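Local coordinates for protein rutinosidase (Aspergillus niger, PDB 6I1A) that hydrolyses glycosidic bonds as a secreted family 5 glycoside hydrolase, a rutinosidase probably also able to release glucose from beta-1,3-glucans, at residues F177-G182 with E231-N236; Q169-V174 with R224-R229; D122-I125 with H131-I134; Y250-F255 with L261-H266. One frame throughout, in Å; residues are numbered along the deposited sequence.

Interaction 1 of 4, residues F177-G182 with E231-N236; sequences FIQTSG and ESVNPN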
loop_
_atom_site.group_PDB
_atom_site.type_symbol
_atom_site.label_atom_id
_atom_site.label_comp_id
_atom_site.label_asym_id
_atom_site.label_seq_id
_atom_site.Cartn_x
_atom_site.Cartn_y
_atom_site.Cartn_z
ATOM N N PHE A 177 23.172 14.399 -27.541
ATOM C CA PHE A 177 24.227 13.462 -27.089
ATOM C C PHE A 177 23.997 12.093 -27.757
ATOM O O PHE A 177 24.964 11.468 -28.238
ATOM C CB PHE A 177 24.145 13.375 -25.569
ATOM C CG PHE A 177 25.170 12.448 -24.951
ATOM C CD1 PHE A 177 24.953 11.078 -24.919
ATOM C CD2 PHE A 177 26.305 12.957 -24.368
ATOM C CE1 PHE A 177 25.895 10.223 -24.354
ATOM C CE2 PHE A 177 27.263 12.109 -23.799
ATOM C CZ PHE A 177 27.054 10.766 -23.793
ATOM N N ILE A 178 22.769 11.607 -27.733
ATOM C CA ILE A 178 22.435 10.266 -28.274
ATOM C C ILE A 178 22.706 10.248 -29.796
ATOM O O ILE A 178 23.344 9.327 -30.334
ATOM C CB ILE A 178 21.009 9.856 -27.928
ATOM C CG1 ILE A 178 20.858 9.626 -26.410
ATOM C CG2 ILE A 178 20.641 8.623 -28.712
ATOM C CD1 ILE A 178 19.459 9.418 -25.961
ATOM N N GLN A 179 22.234 11.298 -30.474
ATOM C CA GLN A 179 22.340 11.334 -31.965
ATOM C C GLN A 179 23.787 11.478 -32.408
ATOM O O GLN A 179 24.112 10.989 -33.528
ATOM C CB GLN A 179 21.588 12.560 -32.468
ATOM C CG GLN A 179 20.090 12.399 -32.420
ATOM C CD GLN A 179 19.614 11.305 -33.347
ATOM O OE1 GLN A 179 19.497 10.163 -32.972
ATOM N NE2 GLN A 179 19.277 11.659 -34.595
ATOM N N THR A 180 24.648 12.098 -31.645
ATOM C CA THR A 180 26.083 12.304 -31.996
ATOM C C THR A 180 26.998 11.279 -31.315
ATOM O O THR A 180 28.238 11.411 -31.365
ATOM C CB THR A 180 26.518 13.714 -31.663
ATOM O OG1 THR A 180 26.383 14.022 -30.283
ATOM C CG2 THR A 180 25.741 14.750 -32.457
ATOM N N SER A 181 26.401 10.260 -30.696
ATOM C CA SER A 181 27.136 9.264 -29.886
ATOM C C SER A 181 27.979 8.305 -30.716
ATOM O O SER A 181 28.774 7.588 -30.079
ATOM C CB SER A 181 26.181 8.471 -29.057
ATOM O OG SER A 181 25.404 7.660 -29.824
ATOM N N GLY A 182 27.678 8.164 -31.993
ATOM C CA GLY A 182 28.249 7.069 -32.829
ATOM C C GLY A 182 27.474 5.774 -32.712
ATOM O O GLY A 182 27.736 4.825 -33.482
ATOM N N GLU A 231 10.287 12.021 -30.943
ATOM C CA GLU A 231 9.636 11.635 -32.234
ATOM C C GLU A 231 10.071 12.593 -33.338
ATOM O O GLU A 231 10.243 12.129 -34.477
ATOM C CB GLU A 231 8.119 11.682 -32.103
ATOM C CG GLU A 231 7.581 10.507 -31.346
ATOM C CD GLU A 231 6.107 10.529 -31.020
ATOM O OE1 GLU A 231 5.514 11.615 -31.083
ATOM O OE2 GLU A 231 5.521 9.436 -30.613
ATOM N N SER A 232 10.216 13.879 -33.087
ATOM C CA SER A 232 10.545 14.860 -34.142
ATOM C C SER A 232 11.982 14.658 -34.632
ATOM O O SER A 232 12.309 15.140 -35.740
ATOM C CB SER A 232 10.292 16.273 -33.660
ATOM O OG SER A 232 11.363 16.733 -32.829
ATOM N N VAL A 233 12.893 14.114 -33.835
ATOM C CA VAL A 233 14.312 13.966 -34.209
ATOM C C VAL A 233 14.623 12.525 -34.616
ATOM O O VAL A 233 15.291 12.308 -35.676
ATOM C CB VAL A 233 15.188 14.393 -33.032
ATOM C CG1 VAL A 233 16.651 14.140 -33.319
ATOM C CG2 VAL A 233 14.934 15.839 -32.657
ATOM N N ASN A 234 14.264 11.549 -33.792
ATOM C CA ASN A 234 14.654 10.158 -34.046
ATOM C C ASN A 234 13.657 9.330 -33.256
ATOM O O ASN A 234 13.862 9.049 -32.070
ATOM C CB ASN A 234 16.103 9.839 -33.680
ATOM C CG ASN A 234 16.451 8.424 -34.068
ATOM O OD1 ASN A 234 15.605 7.588 -34.370
ATOM N ND2 ASN A 234 17.746 8.156 -33.927
ATOM N N PRO A 235 12.580 8.879 -33.862
ATOM C CA PRO A 235 11.523 8.178 -33.168
ATOM C C PRO A 235 11.943 6.769 -32.711
ATOM O O PRO A 235 11.180 6.168 -31.991
ATOM C CB PRO A 235 10.359 8.153 -34.158
ATOM C CG PRO A 235 11.038 8.276 -35.479
ATOM C CD PRO A 235 12.236 9.149 -35.294
ATOM N N ASN A 236 13.099 6.315 -33.173
ATOM C CA ASN A 236 13.599 4.981 -32.814
ATOM C C ASN A 236 14.252 5.029 -31.428
ATOM O O ASN A 236 14.505 3.945 -30.850
ATOM C CB ASN A 236 14.579 4.481 -33.867
ATOM C CG ASN A 236 13.866 4.215 -35.174
ATOM O OD1 ASN A 236 12.925 3.447 -35.182
ATOM N ND2 ASN A 236 14.218 5.008 -36.161
#
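Gln-179 reaches from the last turn of helix 161-179 to Val-233 and Asn-234, where helix 213-233 runs out into a loop. Its CB points at the other segment, and CG is the first atom to touch, lying 4.0 Å from Val-233 CG1. There the chain bends (chi2 -64°), and Gln-179 and Val-233 pass side by side, pointing opposite ways. Beyond the bend CD, OE1 and NE2 all pass over Asn-234 CB, OE1 closest at 3.5 Å. NE2 also touches Val-233 CG1 at 3.8 Å, a plain van der Waals contact, whereas OE1 accepts a hydrogen bond from Asn-234 ND2 at 2.8 Å. That bond is nearly straight (172°); OE1 lies almost in the amide plane of Asn-234, and the donor sits somewhat off the carbonyl plane of Gln-179, the two amides being turned 69° apart. Both helices belong to the outer layer of the TIM barrel of glycoside hydrolase family 5, and the contact ties their C-terminal ends together. Asparagine suits its place because its amide can serve two sides at once. Asn-234 ND2 also bonds to the hydroxyl of Tyr-14, while Asn-234 OD1 accepts from Asn-236 N at 3.1 Å, an Asx turn that shapes the loop. Glutamine has the length for a gap of 8.0 Å between Gln-179 CA and Asn-234 CA.

Interaction 2 of 4, residues Q169-V174 with R224-R229; sequences QVIDQV and RAVVQR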
loop_
_atom_site.group_PDB
_atom_site.type_symbol
_atom_site.label_atom_id
_atom_site.label_comp_id
_atom_site.label_asym_id
_atom_site.label_seq_id
_atom_site.Cartn_x
_atom_site.Cartn_y
_atom_site.Cartn_z
ATOM N N GLN A 169 15.013 22.165 -22.700
ATOM C CA GLN A 169 16.405 22.439 -23.135
ATOM C C GLN A 169 17.338 21.317 -22.709
ATOM O O GLN A 169 18.211 20.849 -23.490
ATOM C CB GLN A 169 16.875 23.807 -22.630
ATOM C CG GLN A 169 16.158 24.951 -23.334
ATOM C CD GLN A 169 16.720 26.281 -22.912
ATOM O OE1 GLN A 169 17.894 26.413 -22.659
ATOM N NE2 GLN A 169 15.846 27.262 -22.874
ATOM N N VAL A 170 17.139 20.804 -21.499
ATOM C CA VAL A 170 17.972 19.656 -21.015
ATOM C C VAL A 170 17.740 18.468 -21.927
ATOM O O VAL A 170 18.714 17.799 -22.363
ATOM C CB VAL A 170 17.551 19.327 -19.569
ATOM C CG1 VAL A 170 18.074 17.941 -19.128
ATOM C CG2 VAL A 170 18.002 20.406 -18.600
ATOM N N ILE A 171 16.492 18.170 -22.233
ATOM C CA ILE A 171 16.146 17.029 -23.077
ATOM C C ILE A 171 16.726 17.213 -24.462
ATOM O O ILE A 171 17.230 16.227 -25.040
ATOM C CB ILE A 171 14.645 16.797 -23.084
ATOM C CG1 ILE A 171 14.109 16.364 -21.712
ATOM C CG2 ILE A 171 14.252 15.859 -24.199
ATOM C CD1 ILE A 171 14.919 15.426 -20.901
ATOM N N ASP A 172 16.717 18.424 -25.014
ATOM C CA ASP A 172 17.368 18.630 -26.315
ATOM C C ASP A 172 18.845 18.255 -26.244
ATOM O O ASP A 172 19.407 17.683 -27.240
ATOM C CB ASP A 172 17.259 20.082 -26.767
ATOM C CG ASP A 172 15.883 20.459 -27.309
ATOM O OD1 ASP A 172 15.112 19.566 -27.672
ATOM O OD2 ASP A 172 15.593 21.693 -27.372
ATOM N N GLN A 173 19.533 18.580 -25.161
ATOM C CA GLN A 173 20.971 18.229 -25.011
ATOM C C GLN A 173 21.131 16.725 -24.937
ATOM O O GLN A 173 22.096 16.194 -25.538
ATOM C CB GLN A 173 21.584 18.920 -23.797
ATOM C CG GLN A 173 21.639 20.417 -23.926
ATOM C CD GLN A 173 22.513 20.827 -25.086
ATOM O OE1 GLN A 173 23.639 20.338 -25.259
ATOM N NE2 GLN A 173 21.993 21.789 -25.833
ATOM N N VAL A 174 20.245 16.030 -24.249
ATOM C CA VAL A 174 20.358 14.548 -24.146
ATOM C C VAL A 174 20.121 13.934 -25.527
ATOM O O VAL A 174 20.864 13.030 -25.949
ATOM C CB VAL A 174 19.412 13.965 -23.090
ATOM C CG1 VAL A 174 19.529 12.447 -23.076
ATOM C CG2 VAL A 174 19.736 14.567 -21.727
ATOM N N ARG A 224 4.472 14.108 -22.596
ATOM C CA ARG A 224 3.949 14.262 -23.981
ATOM C C ARG A 224 4.874 15.186 -24.766
ATOM O O ARG A 224 5.142 14.885 -25.950
ATOM C CB ARG A 224 2.521 14.802 -23.935
ATOM C CG ARG A 224 1.501 13.747 -23.600
ATOM C CD ARG A 224 0.097 14.323 -23.550
ATOM N NE ARG A 224 -0.858 13.221 -23.567
ATOM C CZ ARG A 224 -2.088 13.265 -23.101
ATOM N NH1 ARG A 224 -2.844 12.167 -23.160
ATOM N NH2 ARG A 224 -2.602 14.392 -22.591
ATOM N N ALA A 225 5.340 16.280 -24.190
ATOM C CA ALA A 225 6.269 17.155 -24.900
ATOM C C ALA A 225 7.596 16.464 -25.226
ATOM O O ALA A 225 8.197 16.673 -26.313
ATOM C CB ALA A 225 6.504 18.412 -24.140
ATOM N N VAL A 226 8.117 15.675 -24.270
ATOM C CA VAL A 226 9.379 14.951 -24.505
ATOM C C VAL A 226 9.192 13.894 -25.614
ATOM O O VAL A 226 10.023 13.790 -26.491
ATOM C CB VAL A 226 9.890 14.290 -23.206
ATOM C CG1 VAL A 226 11.035 13.337 -23.568
ATOM C CG2 VAL A 226 10.290 15.363 -22.206
ATOM N N VAL A 227 8.107 13.135 -25.526
ATOM C CA VAL A 227 7.829 12.106 -26.568
ATOM C C VAL A 227 7.759 12.767 -27.957
ATOM O O VAL A 227 8.402 12.297 -28.895
ATOM C CB VAL A 227 6.557 11.325 -26.250
ATOM C CG1 VAL A 227 6.089 10.549 -27.473
ATOM C CG2 VAL A 227 6.788 10.445 -25.033
ATOM N N GLN A 228 7.076 13.892 -28.038
ATOM C CA GLN A 228 6.996 14.636 -29.315
ATOM C C GLN A 228 8.347 15.139 -29.750
ATOM O O GLN A 228 8.687 15.040 -30.955
ATOM C CB GLN A 228 5.955 15.723 -29.181
ATOM C CG GLN A 228 4.584 15.109 -29.233
ATOM C CD GLN A 228 3.505 16.145 -29.488
ATOM O OE1 GLN A 228 3.753 17.159 -30.121
ATOM N NE2 GLN A 228 2.309 15.868 -28.990
ATOM N N ARG A 229 9.162 15.663 -28.843
ATOM C CA ARG A 229 10.492 16.151 -29.222
ATOM C C ARG A 229 11.351 14.984 -29.739
ATOM O O ARG A 229 12.062 15.093 -30.771
ATOM C CB ARG A 229 11.137 16.874 -28.042
ATOM C CG ARG A 229 12.411 17.603 -28.418
ATOM C CD ARG A 229 12.195 18.819 -29.315
ATOM N NE ARG A 229 11.185 19.695 -28.717
ATOM C CZ ARG A 229 11.393 20.719 -27.890
ATOM N NH1 ARG A 229 12.604 21.002 -27.459
ATOM N NH2 ARG A 229 10.370 21.445 -27.454
#
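The carboxylate of Asp-172 lies at the edge of the Arg-229 guanidinium, close to its plane, and the two flat groups are turned 38° against each other. This salt bridge joins helices 161-179 and 213-233, two members of the helical layer around the TIM barrel. Arg-229 NH1 donates to Asp-172 OD1 at 2.9 Å with an angle of 159°, approaching on the syn side and 22° out of the carboxylate plane. The same NH1 comes within 3.1 Å of Asp-172 OD2, a close approach within the salt bridge, so it sits across both oxygens. Arginine is long enough to cross between the helices, yet here it curls: CG starts anti to the backbone N, and bends at chi2 and chi3 fold the chain round the acid, so that Arg-229 CG and CD also come within 3.4 Å of Asp-172 OD1. Beside the salt bridge the two helices also meet through Ile-171 and Val-226, both buried, where branched aliphatic residues suit the interface. Ile-171 also touches Thr-136 of strand 131-136, and its side chain crosses that of Val-226 at about a right angle. The two branches pair off separately, Ile-171 CG2 lying 4.1 Å from Val-226 CG1 and Ile-171 CG1 4.0 Å from Val-226 CG2.

Interaction 3 of 4, residues D122-I125 with H131-I134; sequences DYAI and HIII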
loop_
_atom_site.group_PDB
_atom_site.type_symbol
_atom_site.label_atom_id
_atom_site.label_comp_id
_atom_site.label_asym_id
_atom_site.label_seq_id
_atom_site.Cartn_x
_atom_site.Cartn_y
_atom_site.Cartn_z
ATOM N N ASP A 122 30.643 4.606 -23.937
ATOM C CA ASP A 122 31.301 4.123 -25.184
ATOM C C ASP A 122 32.048 2.811 -24.878
ATOM O O ASP A 122 31.968 1.905 -25.724
ATOM C CB ASP A 122 32.301 5.126 -25.714
ATOM C CG ASP A 122 31.700 6.345 -26.408
ATOM O OD1 ASP A 122 30.478 6.448 -26.410
ATOM O OD2 ASP A 122 32.464 7.247 -26.755
ATOM N N TYR A 123 32.696 2.726 -23.724
ATOM C CA TYR A 123 33.463 1.505 -23.363
ATOM C C TYR A 123 32.496 0.341 -23.226
ATOM O O TYR A 123 32.706 -0.798 -23.720
ATOM C CB TYR A 123 34.271 1.727 -22.096
ATOM C CG TYR A 123 35.034 0.484 -21.712
ATOM C CD1 TYR A 123 36.180 0.115 -22.398
ATOM C CD2 TYR A 123 34.594 -0.364 -20.705
ATOM C CE1 TYR A 123 36.865 -1.066 -22.081
ATOM C CE2 TYR A 123 35.278 -1.509 -20.347
ATOM C CZ TYR A 123 36.402 -1.880 -21.068
ATOM O OH TYR A 123 37.117 -3.006 -20.726
ATOM N N ALA A 124 31.395 0.560 -22.502
ATOM C CA ALA A 124 30.374 -0.473 -22.270
ATOM C C ALA A 124 29.731 -0.953 -23.572
ATOM O O ALA A 124 29.444 -2.149 -23.742
ATOM C CB ALA A 124 29.357 0.040 -21.271
ATOM N N ILE A 125 29.447 -0.030 -24.509
ATOM C CA ILE A 125 28.827 -0.385 -25.787
ATOM C C ILE A 125 29.854 -1.123 -26.655
ATOM O O ILE A 125 29.511 -2.197 -27.168
ATOM C CB ILE A 125 28.329 0.912 -26.471
ATOM C CG1 ILE A 125 27.130 1.508 -25.722
ATOM C CG2 ILE A 125 27.946 0.646 -27.899
ATOM C CD1 ILE A 125 26.908 2.986 -26.034
ATOM N N HIS A 131 23.226 -1.867 -23.153
ATOM C CA HIS A 131 22.226 -0.782 -23.427
ATOM C C HIS A 131 22.351 0.268 -22.335
ATOM O O HIS A 131 22.584 -0.139 -21.182
ATOM C CB HIS A 131 20.815 -1.348 -23.542
ATOM C CG HIS A 131 19.811 -0.387 -24.131
ATOM N ND1 HIS A 131 19.799 -0.061 -25.465
ATOM C CD2 HIS A 131 18.887 0.423 -23.518
ATOM C CE1 HIS A 131 18.838 0.835 -25.669
ATOM N NE2 HIS A 131 18.300 1.163 -24.523
ATOM N N ILE A 132 22.239 1.536 -22.673
ATOM C CA ILE A 132 22.443 2.660 -21.767
ATOM C C ILE A 132 21.118 3.382 -21.583
ATOM O O ILE A 132 20.580 3.894 -22.584
ATOM C CB ILE A 132 23.530 3.613 -22.263
ATOM C CG1 ILE A 132 24.822 2.892 -22.688
ATOM C CG2 ILE A 132 23.793 4.672 -21.250
ATOM C CD1 ILE A 132 25.578 2.218 -21.530
ATOM N N ILE A 133 20.673 3.542 -20.354
ATOM C CA ILE A 133 19.543 4.441 -20.027
ATOM C C ILE A 133 20.091 5.743 -19.458
ATOM O O ILE A 133 20.763 5.704 -18.419
ATOM C CB ILE A 133 18.574 3.835 -19.033
ATOM C CG1 ILE A 133 17.979 2.531 -19.564
ATOM C CG2 ILE A 133 17.478 4.815 -18.591
ATOM C CD1 ILE A 133 17.407 1.647 -18.471
ATOM N N ILE A 134 19.893 6.886 -20.133
ATOM C CA ILE A 134 20.322 8.183 -19.623
ATOM C C ILE A 134 19.134 8.802 -18.869
ATOM O O ILE A 134 18.067 9.036 -19.491
ATOM C CB ILE A 134 20.864 9.136 -20.707
ATOM C CG1 ILE A 134 22.057 8.525 -21.442
ATOM C CG2 ILE A 134 21.186 10.479 -20.073
ATOM C CD1 ILE A 134 22.492 9.353 -22.639
#
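Ile-125 and Ile-132 make the closest contact between residues 122-125 and 131-134, and every touch across the two segments is apolar. The terminal methyl of Ile-125, CD1, lies 3.9 Å from Ile-132 CG1, and Ile-125 CG1 is only slightly farther from the same atom, at 4.1 Å. The two side chains cross at about a right angle, so one branch of Ile-125 lies across the middle of the other isoleucine. Its first torsion (chi1 -70°) brings CG1 to Ile-132, and the extended second one (chi2 160°) lays CD1 alongside, which is why both atoms touch Ile-132 CG1. Ile-132 is bent instead at chi2, -67°, and its own CD1 swings toward Ala-124, whose CB it meets at 4.4 Å. Alanine, with a single methyl, suits a point where helix and sheet lie close together, and it also touches Leu-91 and Ile-80.

Polar interactions belong to the surroundings. The backbone of Ile-132 bonds to Ser-186 and Thr-188 on one flank, while that of His-131 bonds to Thr-89 and Leu-91 on the other, placing strand 131-136 inside the parallel sheet. His-131 turns its CB away from the helix, and its NE2 bonds to Thr-188 OG1.

Strand 90-95, helix 113-128 and strand 131-136 form a beta-alpha-beta unit of the TIM barrel, and this contact seats the helix on the second strand just after the chain turns back. With carbon meeting carbon throughout, the grip across these segments rests on shape and on the exclusion of water and not on directional bonds.

Interaction 4 of 4, residues Y250-F255 with L261-H266; sequences YWEGDF and LVFDTH. With EDO (1,2-ethanediol), chain H; EDO (1,2-ethanediol), chain J.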
loop_
_atom_site.group_PDB
_atom_site.type_symbol
_atom_site.label_atom_id
_atom_site.label_comp_id
_atom_site.label_asym_id
_atom_site.label_seq_id
_atom_site.Cartn_x
_atom_site.Cartn_y
_atom_site.Cartn_z
ATOM N N TYR A 250 -2.409 3.409 -14.270
ATOM C CA TYR A 250 -2.851 4.794 -14.103
ATOM C C TYR A 250 -2.559 5.593 -15.349
ATOM O O TYR A 250 -3.329 6.529 -15.679
ATOM C CB TYR A 250 -2.170 5.441 -12.893
ATOM C CG TYR A 250 -2.499 6.876 -12.633
ATOM C CD1 TYR A 250 -3.539 7.230 -11.808
ATOM C CD2 TYR A 250 -1.700 7.919 -13.127
ATOM C CE1 TYR A 250 -3.845 8.556 -11.567
ATOM C CE2 TYR A 250 -1.960 9.228 -12.846
ATOM C CZ TYR A 250 -3.067 9.560 -12.109
ATOM O OH TYR A 250 -3.270 10.865 -11.848
ATOM N N TRP A 251 -1.415 5.332 -15.990
ATOM C CA TRP A 251 -0.938 6.161 -17.111
ATOM C C TRP A 251 -1.259 5.538 -18.477
ATOM O O TRP A 251 -1.119 6.199 -19.480
ATOM C CB TRP A 251 0.595 6.342 -17.033
ATOM C CG TRP A 251 1.118 6.922 -15.759
ATOM C CD1 TRP A 251 1.770 6.282 -14.752
ATOM C CD2 TRP A 251 1.172 8.317 -15.429
ATOM N NE1 TRP A 251 2.156 7.182 -13.779
ATOM C CE2 TRP A 251 1.822 8.438 -14.187
ATOM C CE3 TRP A 251 0.648 9.455 -16.062
ATOM C CZ2 TRP A 251 2.016 9.668 -13.575
ATOM C CZ3 TRP A 251 0.862 10.667 -15.447
ATOM C CH2 TRP A 251 1.531 10.777 -14.233
ATOM N N GLU A 252 -1.584 4.256 -18.507
ATOM C CA GLU A 252 -1.766 3.486 -19.787
ATOM C C GLU A 252 -2.712 4.167 -20.784
ATOM O O GLU A 252 -2.345 4.164 -22.003
ATOM C CB GLU A 252 -2.325 2.083 -19.480
ATOM C CG GLU A 252 -1.240 1.160 -19.066
ATOM C CD GLU A 252 -1.755 -0.233 -18.740
ATOM O OE1 GLU A 252 -2.922 -0.508 -19.019
ATOM O OE2 GLU A 252 -0.948 -1.022 -18.281
ATOM N N GLY A 253 -3.839 4.662 -20.291
ATOM C CA GLY A 253 -4.871 5.283 -21.123
ATOM C C GLY A 253 -4.400 6.575 -21.707
ATOM O O GLY A 253 -5.077 7.100 -22.631
ATOM N N ASP A 254 -3.264 7.137 -21.299
ATOM C CA ASP A 254 -2.830 8.478 -21.768
ATOM C C ASP A 254 -1.964 8.442 -23.017
ATOM O O ASP A 254 -1.650 9.511 -23.548
ATOM C CB ASP A 254 -2.010 9.184 -20.668
ATOM C CG ASP A 254 -2.824 9.511 -19.434
ATOM O OD1 ASP A 254 -4.044 9.862 -19.596
ATOM O OD2 ASP A 254 -2.247 9.472 -18.320
ATOM N N PHE A 255 -1.538 7.255 -23.489
ATOM C CA PHE A 255 -0.674 7.100 -24.645
ATOM C C PHE A 255 -1.220 6.023 -25.563
ATOM O O PHE A 255 -1.624 4.969 -25.107
ATOM C CB PHE A 255 0.736 6.672 -24.212
ATOM C CG PHE A 255 1.347 7.619 -23.224
ATOM C CD1 PHE A 255 1.194 7.414 -21.882
ATOM C CD2 PHE A 255 2.100 8.691 -23.667
ATOM C CE1 PHE A 255 1.767 8.297 -20.977
ATOM C CE2 PHE A 255 2.693 9.539 -22.754
ATOM C CZ PHE A 255 2.510 9.336 -21.423
ATOM N N LEU A 261 7.463 3.686 -25.996
ATOM C CA LEU A 261 7.452 4.029 -24.564
ATOM C C LEU A 261 7.645 2.754 -23.752
ATOM O O LEU A 261 7.080 1.700 -24.108
ATOM C CB LEU A 261 6.077 4.602 -24.257
ATOM C CG LEU A 261 5.858 5.136 -22.853
ATOM C CD1 LEU A 261 6.570 6.447 -22.687
ATOM C CD2 LEU A 261 4.346 5.301 -22.666
ATOM N N VAL A 262 8.373 2.894 -22.664
ATOM C CA VAL A 262 8.525 1.833 -21.646
ATOM C C VAL A 262 8.383 2.496 -20.292
ATOM O O VAL A 262 8.901 3.608 -20.082
ATOM C CB VAL A 262 9.883 1.130 -21.829
ATOM C CG1 VAL A 262 11.074 2.072 -21.795
ATOM C CG2 VAL A 262 10.095 0.000 -20.796
ATOM N N PHE A 263 7.726 1.840 -19.354
ATOM C CA PHE A 263 7.634 2.356 -17.990
ATOM C C PHE A 263 8.836 1.922 -17.153
ATOM O O PHE A 263 9.303 0.798 -17.328
ATOM C CB PHE A 263 6.358 1.870 -17.316
ATOM C CG PHE A 263 5.107 2.484 -17.850
ATOM C CD1 PHE A 263 4.794 3.780 -17.516
ATOM C CD2 PHE A 263 4.158 1.688 -18.470
ATOM C CE1 PHE A 263 3.614 4.362 -17.957
ATOM C CE2 PHE A 263 2.967 2.250 -18.917
ATOM C CZ PHE A 263 2.696 3.595 -18.626
ATOM N N ASP A 264 9.255 2.790 -16.256
ATOM C CA ASP A 264 10.299 2.465 -15.247
ATOM C C ASP A 264 9.613 2.426 -13.895
ATOM O O ASP A 264 9.119 3.472 -13.390
ATOM C CB ASP A 264 11.359 3.543 -15.240
ATOM C CG ASP A 264 12.382 3.419 -14.129
ATOM O OD1 ASP A 264 12.340 2.376 -13.444
ATOM O OD2 ASP A 264 13.275 4.315 -13.947
ATOM N N THR A 265 9.482 1.246 -13.303
ATOM C CA THR A 265 8.948 1.099 -11.953
ATOM C C THR A 265 10.060 0.959 -10.924
ATOM O O THR A 265 11.107 0.391 -11.246
ATOM C CB THR A 265 7.982 -0.082 -11.854
ATOM O OG1 THR A 265 8.681 -1.249 -12.315
ATOM C CG2 THR A 265 6.709 0.164 -12.639
ATOM N N HIS A 266 9.859 1.561 -9.768
ATOM C CA HIS A 266 10.878 1.513 -8.693
ATOM C C HIS A 266 10.259 0.782 -7.516
ATOM O O HIS A 266 9.216 1.206 -7.027
ATOM C CB HIS A 266 11.287 2.927 -8.252
ATOM C CG HIS A 266 12.041 3.669 -9.282
ATOM N ND1 HIS A 266 12.529 4.960 -9.058
ATOM C CD2 HIS A 266 12.422 3.329 -10.525
ATOM C CE1 HIS A 266 13.162 5.371 -10.157
ATOM N NE2 HIS A 266 13.102 4.399 -11.102
HETATM C C1 EDO H . 4.254 3.657 -13.806
HETATM O O1 EDO H . 3.453 4.451 -12.985
HETATM C C2 EDO H . 5.613 3.637 -13.243
HETATM O O2 EDO H . 6.501 4.155 -14.107
HETATM C C1 EDO J . 8.210 0.017 -26.918
HETATM O O1 EDO J . 6.954 0.305 -26.462
HETATM C C2 EDO J . 8.242 -0.181 -28.428
HETATM O O2 EDO J . 7.488 -1.323 -28.879
#
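Within the beta-alpha-beta unit of strand 239-241, helix 248-252 and strand 261-269, part of the TIM barrel, this contact packs the short helix and the turn after it against the second strand through buried aromatic and aliphatic side chains. Leu-261 sets a methyl over one face of the Phe-255 ring, a CH-pi contact with Leu-261 CD2 4.0 Å from the ring centroid and 19° off the normal. Leucine suits the position because a branched tip can set one methyl over the ring face; CG anti to the backbone N (chi1 -175°) and a bend at chi2 (74°) put CD2 there. Two residues along the strand, Phe-263 reaches Trp-251, Phe-263 CE1 lying 3.7 Å from Trp-251 CB, and its ring also lies beside Glu-252. Tyr-250 CD2 covers one face of the indole, whose NE1 is bonded to Gly-243 O, while the carboxylate of Glu-252 is held by Thr-294. O2 of the chain H 1,2-ethanediol, probably from the crystallisation liquor, donates to Asp-264 O at 2.8 Å, and its O1 lies at the indole edge. The strand itself runs between 239-241 and 299-308, and helix 213-233 covers Trp-251 and Phe-255 through Ala-216 and Leu-220.

Overall arrangement
The four contacts lie in one TIM barrel. Interactions 1 and 2 are successive levels of one outer-layer helix pair, 161-179 with 213-233, their centres about 11 Å apart. Interaction 3 meets both through Ile-134, whose CD1 lies 3.8 Å from Phe-177 CD1 and whose CG2 lies 4.0 Å from Val-174 CG1, so helix 161-179 packs against the strand that precedes it. Interaction 4 joins interaction 2 by a probable hydrogen bond from Arg-224 NH1 to Asp-254 O, 2.9 Å, but does not touch interaction 3, about 23 Å away between centres. Its strand segment ends at His-266, which bonds Asp-264 and Glu-194 and touches Glu-303, probably near the active site that family 5 enzymes carry at the C-terminal ends of the barrel strands.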